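PDB 6B1Z: glutamate--tRNA ligase from Elizabethkingia anophelis, which probably catalyses the ATP-dependent joining of glutamate to its cognate tRNA, the charging step that supplies glutamyl-tRNA for protein synthesis. Local coordinates for residues Y111-F116 against V168-M173; E104-T109 against Y243-W248. One frame throughout, in Å; residues are numbered along the deposited sequence.

Interaction 1 (Y111-F116 against V168-M173); sequences YAYLAF and VIRFKM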
loop_
_atom_site.group_PDB
_atom_site.type_symbol
_atom_site.label_atom_id
_atom_site.label_comp_id
_atom_site.label_asym_id
_atom_site.label_seq_id
_atom_site.Cartn_x
_atom_site.Cartn_y
_atom_site.Cartn_z
ATOM N N TYR A 111 -10.811 -36.093 12.468
ATOM C CA TYR A 111 -9.866 -35.051 12.131
ATOM C C TYR A 111 -9.693 -34.015 13.232
ATOM O O TYR A 111 -8.948 -33.050 13.026
ATOM C CB TYR A 111 -10.288 -34.338 10.840
ATOM C CG TYR A 111 -10.053 -35.126 9.577
ATOM C CD1 TYR A 111 -11.093 -35.795 8.956
ATOM C CD2 TYR A 111 -8.785 -35.175 8.993
ATOM C CE1 TYR A 111 -10.887 -36.503 7.775
ATOM C CE2 TYR A 111 -8.566 -35.881 7.824
ATOM C CZ TYR A 111 -9.624 -36.538 7.217
ATOM O OH TYR A 111 -9.417 -37.241 6.052
ATOM N N ALA A 112 -10.348 -34.191 14.381
ATOM C CA ALA A 112 -10.248 -33.231 15.472
ATOM C C ALA A 112 -10.218 -33.950 16.814
ATOM O O ALA A 112 -10.795 -35.033 16.980
ATOM C CB ALA A 112 -11.414 -32.221 15.444
ATOM N N TYR A 113 -9.557 -33.325 17.787
ATOM C CA TYR A 113 -9.490 -33.878 19.130
ATOM C C TYR A 113 -9.365 -32.739 20.138
ATOM O O TYR A 113 -9.105 -31.589 19.776
ATOM C CB TYR A 113 -8.338 -34.891 19.245
ATOM C CG TYR A 113 -6.919 -34.365 19.125
ATOM C CD1 TYR A 113 -6.201 -34.011 20.261
ATOM C CD2 TYR A 113 -6.272 -34.270 17.890
ATOM C CE1 TYR A 113 -4.895 -33.571 20.177
ATOM C CE2 TYR A 113 -4.940 -33.819 17.800
ATOM C CZ TYR A 113 -4.271 -33.478 18.956
ATOM O OH TYR A 113 -2.978 -33.040 18.895
ATOM N N LEU A 114 -9.561 -33.074 21.414
ATOM C CA LEU A 114 -9.526 -32.096 22.499
ATOM C C LEU A 114 -8.154 -32.101 23.162
ATOM O O LEU A 114 -7.568 -33.164 23.387
ATOM C CB LEU A 114 -10.597 -32.407 23.546
ATOM C CG LEU A 114 -11.997 -32.786 23.043
ATOM C CD1 LEU A 114 -12.923 -33.036 24.228
ATOM C CD2 LEU A 114 -12.550 -31.723 22.122
ATOM N N ALA A 115 -7.640 -30.912 23.484
ATOM C CA ALA A 115 -6.319 -30.812 24.102
ATOM C C ALA A 115 -6.391 -29.904 25.319
ATOM O O ALA A 115 -6.961 -28.810 25.250
ATOM C CB ALA A 115 -5.267 -30.304 23.106
ATOM N N PHE A 116 -5.812 -30.366 26.425
ATOM C CA PHE A 116 -5.954 -29.739 27.734
ATOM C C PHE A 116 -4.670 -29.079 28.219
ATOM O O PHE A 116 -4.639 -28.567 29.349
ATOM C CB PHE A 116 -6.416 -30.775 28.770
ATOM C CG PHE A 116 -7.750 -31.404 28.454
ATOM C CD1 PHE A 116 -7.818 -32.627 27.800
ATOM C CD2 PHE A 116 -8.928 -30.776 28.813
ATOM C CE1 PHE A 116 -9.047 -33.202 27.503
ATOM C CE2 PHE A 116 -10.166 -31.352 28.535
ATOM C CZ PHE A 116 -10.220 -32.564 27.869
ATOM N N VAL A 168 -8.676 -26.759 24.148
ATOM C CA VAL A 168 -8.743 -26.314 22.765
ATOM C C VAL A 168 -9.103 -27.526 21.919
ATOM O O VAL A 168 -9.008 -28.673 22.358
ATOM C CB VAL A 168 -7.429 -25.671 22.265
ATOM C CG1 VAL A 168 -7.086 -24.402 23.064
ATOM C CG2 VAL A 168 -6.265 -26.684 22.297
ATOM N N ILE A 169 -9.536 -27.267 20.692
ATOM C CA ILE A 169 -9.748 -28.334 19.722
ATOM C C ILE A 169 -8.644 -28.229 18.689
ATOM O O ILE A 169 -8.431 -27.160 18.109
ATOM C CB ILE A 169 -11.139 -28.250 19.072
ATOM C CG1 ILE A 169 -12.223 -28.424 20.131
ATOM C CG2 ILE A 169 -11.258 -29.280 17.933
ATOM C CD1 ILE A 169 -13.612 -28.062 19.652
ATOM N N ARG A 170 -7.923 -29.332 18.470
ATOM C CA ARG A 170 -6.824 -29.381 17.522
ATOM C C ARG A 170 -7.178 -30.252 16.329
ATOM O O ARG A 170 -7.945 -31.210 16.447
ATOM C CB ARG A 170 -5.558 -29.946 18.167
ATOM C CG ARG A 170 -4.853 -28.946 19.066
ATOM C CD ARG A 170 -3.594 -29.569 19.688
ATOM N NE ARG A 170 -2.960 -28.620 20.601
ATOM C CZ ARG A 170 -2.083 -27.686 20.234
ATOM N NH1 ARG A 170 -1.718 -27.564 18.962
ATOM N NH2 ARG A 170 -1.575 -26.873 21.151
ATOM N N PHE A 171 -6.608 -29.902 15.179
ATOM C CA PHE A 171 -6.695 -30.773 14.019
ATOM C C PHE A 171 -5.795 -31.987 14.230
ATOM O O PHE A 171 -4.676 -31.850 14.718
ATOM C CB PHE A 171 -6.252 -30.009 12.770
ATOM C CG PHE A 171 -6.386 -30.798 11.504
ATOM C CD1 PHE A 171 -7.616 -30.914 10.871
ATOM C CD2 PHE A 171 -5.272 -31.415 10.937
ATOM C CE1 PHE A 171 -7.739 -31.627 9.686
ATOM C CE2 PHE A 171 -5.391 -32.133 9.754
ATOM C CZ PHE A 171 -6.616 -32.259 9.141
ATOM N N LYS A 172 -6.276 -33.174 13.850
ATOM C CA LYS A 172 -5.468 -34.399 13.955
ATOM C C LYS A 172 -4.773 -34.665 12.619
ATOM O O LYS A 172 -5.362 -35.241 11.697
ATOM C CB LYS A 172 -6.339 -35.573 14.379
ATOM C CG LYS A 172 -5.551 -36.845 14.695
ATOM C CD LYS A 172 -6.517 -37.954 15.102
ATOM C CE LYS A 172 -5.781 -39.238 15.419
ATOM N NZ LYS A 172 -5.359 -39.939 14.184
ATOM N N MET A 173 -3.509 -34.266 12.517
ATOM C CA MET A 173 -2.787 -34.440 11.260
ATOM C C MET A 173 -2.672 -35.922 10.935
ATOM O O MET A 173 -2.240 -36.706 11.795
ATOM C CB MET A 173 -1.384 -33.846 11.324
ATOM C CG MET A 173 -1.259 -32.501 10.694
ATOM S SD MET A 173 -1.621 -32.512 8.923
ATOM C CE MET A 173 -2.033 -30.761 8.817
#
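Strands 112-115 and 168-171 are antiparallel neighbours in a small three-stranded sheet of the class I catalytic domain, with Tyr113 opposite Arg170 and Ala115 opposite Val168 as hydrogen-bonded pairs. Tyr113 N reaches Arg170 O at 3.0 Å and Arg170 N returns to Tyr113 O at 2.9 Å; Ala115 and Val168 exchange a second such couple. Beyond the last bridge Lys172 N still bonds to Tyr111 O (2.8 Å), but from above the carbonyl plane, 60° out of it, as the chains leave the ladder. On the face with Tyr113, the phenol is swung over the partner strand by its first torsion (chi1 67°), which sets CG between the backbone N and the carbonyl carbon. Arg170 CB lies over one face of this ring, 4.1 Å from its centroid, while Lys172 CB comes up at the edge. The extended Arg170 chain then runs past the hydroxyl, Arg170 CD to Tyr113 OH 3.6 Å, and presents the edge of its guanidinium to Ala115 CB. Ala112, Leu114, Ile169 and Phe171 line the other face, where Leu114 CD2 meets Ile169 CG1. At the end of the ladder the rings of Tyr111 and Phe171 lie side by side, planes 23° apart but slid until they barely overlap, with Tyr111 CD2 at 3.6 Å from Phe171 CZ. Apolar stems thus pack together while Asp198 bonds Tyr113 OH through its carboxylate and Arg170 NH1 through its backbone carbonyl, and Tyr138 makes a cation-pi contact with Arg170; together these would limit how the phenol and the guanidinium turn.

Interaction 2 (E104-T109 against Y243-W248); sequences EQILKT and YEAMGW. With EDO (1,2-ethanediol), chain B; EDO (1,2-ethanediol), chain V.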
loop_
_atom_site.group_PDB
_atom_site.type_symbol
_atom_site.label_atom_id
_atom_site.label_comp_id
_atom_site.label_asym_id
_atom_site.label_seq_id
_atom_site.Cartn_x
_atom_site.Cartn_y
_atom_site.Cartn_z
ATOM N N GLU A 104 -19.313 -28.552 16.259
ATOM C CA GLU A 104 -20.000 -29.808 16.555
ATOM C C GLU A 104 -19.813 -30.809 15.417
ATOM O O GLU A 104 -19.592 -32.006 15.660
ATOM C CB GLU A 104 -21.488 -29.548 16.818
ATOM C CG GLU A 104 -22.276 -30.811 17.148
ATOM C CD GLU A 104 -23.778 -30.587 17.175
ATOM O OE1 GLU A 104 -24.215 -29.430 16.995
ATOM O OE2 GLU A 104 -24.520 -31.574 17.372
ATOM N N GLN A 105 -19.864 -30.331 14.168
ATOM C CA GLN A 105 -19.723 -31.225 13.020
ATOM C C GLN A 105 -18.335 -31.853 12.974
ATOM O O GLN A 105 -18.202 -33.080 12.851
ATOM C CB GLN A 105 -20.016 -30.477 11.719
ATOM C CG GLN A 105 -19.974 -31.382 10.493
ATOM C CD GLN A 105 -20.184 -30.646 9.192
ATOM O OE1 GLN A 105 -20.973 -29.697 9.117
ATOM N NE2 GLN A 105 -19.487 -31.084 8.147
ATOM N N ILE A 106 -17.283 -31.038 13.087
ATOM C CA ILE A 106 -15.943 -31.599 12.935
ATOM C C ILE A 106 -15.582 -32.517 14.097
ATOM O O ILE A 106 -14.753 -33.426 13.925
ATOM C CB ILE A 106 -14.871 -30.498 12.752
ATOM C CG1 ILE A 106 -13.626 -31.114 12.070
ATOM C CG2 ILE A 106 -14.515 -29.835 14.097
ATOM C CD1 ILE A 106 -12.556 -30.124 11.715
ATOM N N LEU A 107 -16.189 -32.330 15.272
ATOM C CA LEU A 107 -15.909 -33.218 16.396
ATOM C C LEU A 107 -16.486 -34.611 16.194
ATOM O O LEU A 107 -16.122 -35.524 16.942
ATOM C CB LEU A 107 -16.448 -32.617 17.700
ATOM C CG LEU A 107 -15.626 -31.459 18.273
ATOM C CD1 LEU A 107 -16.356 -30.844 19.468
ATOM C CD2 LEU A 107 -14.226 -31.935 18.660
ATOM N N LYS A 108 -17.364 -34.799 15.206
ATOM C CA LYS A 108 -17.837 -36.141 14.880
ATOM C C LYS A 108 -16.876 -36.904 13.977
ATOM O O LYS A 108 -17.084 -38.108 13.761
ATOM C CB LYS A 108 -19.209 -36.059 14.222
ATOM C CG LYS A 108 -20.280 -35.573 15.174
ATOM C CD LYS A 108 -21.559 -35.216 14.448
ATOM C CE LYS A 108 -22.558 -34.592 15.408
ATOM N NZ LYS A 108 -23.770 -34.077 14.714
ATOM N N THR A 109 -15.837 -36.252 13.466
ATOM C CA THR A 109 -14.861 -36.850 12.564
ATOM C C THR A 109 -13.615 -37.285 13.332
ATOM O O THR A 109 -13.413 -36.936 14.495
ATOM C CB THR A 109 -14.444 -35.872 11.455
ATOM O OG1 THR A 109 -13.504 -34.916 11.965
ATOM C CG2 THR A 109 -15.635 -35.117 10.882
ATOM N N TYR A 243 -11.360 -28.726 4.518
ATOM C CA TYR A 243 -12.514 -28.880 3.629
ATOM C C TYR A 243 -12.882 -30.350 3.501
ATOM O O TYR A 243 -14.059 -30.707 3.593
ATOM C CB TYR A 243 -12.250 -28.275 2.245
ATOM C CG TYR A 243 -12.304 -26.767 2.229
ATOM C CD1 TYR A 243 -13.516 -26.102 2.219
ATOM C CD2 TYR A 243 -11.138 -26.017 2.222
ATOM C CE1 TYR A 243 -13.570 -24.720 2.218
ATOM C CE2 TYR A 243 -11.178 -24.626 2.225
ATOM C CZ TYR A 243 -12.401 -23.995 2.225
ATOM O OH TYR A 243 -12.456 -22.623 2.210
ATOM N N GLU A 244 -11.881 -31.219 3.364
ATOM C CA GLU A 244 -12.150 -32.653 3.316
ATOM C C GLU A 244 -12.835 -33.132 4.593
ATOM O O GLU A 244 -13.808 -33.902 4.540
ATOM C CB GLU A 244 -10.844 -33.411 3.086
ATOM C CG GLU A 244 -11.021 -34.924 3.036
ATOM C CD GLU A 244 -9.705 -35.651 2.845
ATOM O OE1 GLU A 244 -8.792 -35.095 2.205
ATOM O OE2 GLU A 244 -9.578 -36.783 3.345
ATOM N N ALA A 245 -12.340 -32.696 5.754
ATOM C CA ALA A 245 -12.920 -33.126 7.025
ATOM C C ALA A 245 -14.397 -32.755 7.118
ATOM O O ALA A 245 -15.199 -33.509 7.692
ATOM C CB ALA A 245 -12.134 -32.520 8.196
ATOM N N MET A 246 -14.779 -31.637 6.512
ATOM C CA MET A 246 -16.139 -31.131 6.584
ATOM C C MET A 246 -17.034 -31.678 5.483
ATOM O O MET A 246 -18.240 -31.386 5.481
ATOM C CB MET A 246 -16.131 -29.601 6.519
ATOM C CG MET A 246 -15.309 -28.934 7.647
ATOM S SD MET A 246 -15.857 -29.351 9.313
ATOM C CE MET A 246 -17.370 -28.376 9.413
ATOM N N GLY A 247 -16.477 -32.472 4.574
ATOM C CA GLY A 247 -17.206 -32.977 3.426
ATOM C C GLY A 247 -17.484 -31.939 2.366
ATOM O O GLY A 247 -18.491 -32.053 1.647
ATOM N N TRP A 248 -16.614 -30.936 2.239
ATOM C CA TRP A 248 -16.820 -29.784 1.371
ATOM C C TRP A 248 -15.777 -29.728 0.260
ATOM O O TRP A 248 -14.690 -30.310 0.364
ATOM C CB TRP A 248 -16.741 -28.465 2.162
ATOM C CG TRP A 248 -17.771 -28.291 3.237
ATOM C CD1 TRP A 248 -18.979 -28.931 3.355
ATOM C CD2 TRP A 248 -17.674 -27.404 4.350
ATOM N NE1 TRP A 248 -19.633 -28.492 4.486
ATOM C CE2 TRP A 248 -18.850 -27.557 5.114
ATOM C CE3 TRP A 248 -16.700 -26.488 4.778
ATOM C CZ2 TRP A 248 -19.087 -26.823 6.278
ATOM C CZ3 TRP A 248 -16.934 -25.763 5.940
ATOM C CH2 TRP A 248 -18.123 -25.934 6.674
HETATM C C1 EDO B . -17.318 -33.336 -1.007
HETATM O O1 EDO B . -16.827 -33.076 -2.326
HETATM C C2 EDO B . -16.311 -34.187 -0.241
HETATM O O2 EDO B . -15.087 -33.465 -0.054
HETATM C C1 EDO V . -8.947 -20.244 4.159
HETATM O O1 EDO V . -8.109 -20.755 5.197
HETATM C C2 EDO V . -8.999 -21.251 3.023
HETATM O O2 EDO V . -10.262 -21.146 2.352
HETATM O O HOH W 1 -17.897 -33.652 8.262
HETATM O O HOH W 2 -21.757 -29.279 6.527
#
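Gln105 and Met246 meet near the C-terminal ends of helices 96-106 and 236-246. The methyl CE of Met246 sits against the amide of Gln105, 3.6 Å from Gln105 CD, and its sulfur SD rests on Ile106 CB at 3.8 Å. Bends at chi2 (-58°) and chi3 (-74°) fold the thioether back so that it meets both residues. Alongside, Ile106 CD1 touches Ala245 CB more loosely, and Thr109 CG2 lies 3.6 Å from Ala245 O. Two waters extend the grip of the glutamine. Water 1 accepts from Gln105 NE2 and donates to Ala245 O at 2.8 Å; water 2 donates to Gln105 OE1 at 2.7 Å and accepts from Trp248 NE1. Further out, Thr109 OG1 donates to a lone pair of Ile106 O (2.8 Å), which also receives Thr109 N across a type I turn, and Gly247, with positive phi, closes helix 236-246 in a Schellman motif. That turn brings the Trp248 ring back over Met246 CB, which stands above the ring centre; His219 stacks on the same indole and Tyr102 meets it edge-to-face. With both ends of its amide engaged by water, Gln105 bridges to a helix-end carbonyl and an indole N-H, so a water-bridged polar border runs beside the apolar contact of Ile106, Ala245 and Met246.

Overall arrangement
Helix 96-106 is followed, after a turn, by strand 112-115, so interactions 1 and 2 hold successive elements of one chain path, and interaction 1 is nested inside the loop that interaction 2 closes. Their centres are 12 Å apart and both are partly buried, far from the centre of this elongated chain. Interaction 1 buries 571 Å² between strands paired by backbone hydrogen bonds and flanked by side chains; interaction 2 buries 263 Å², has no clear direct hydrogen bond across it, and is bridged by waters. They join at Tyr111, whose CD1 packs on Ala245 CB at 3.5 Å and whose hydroxyl makes a weak hydrogen bond to Glu244. Leu114 and Leu107 also touch.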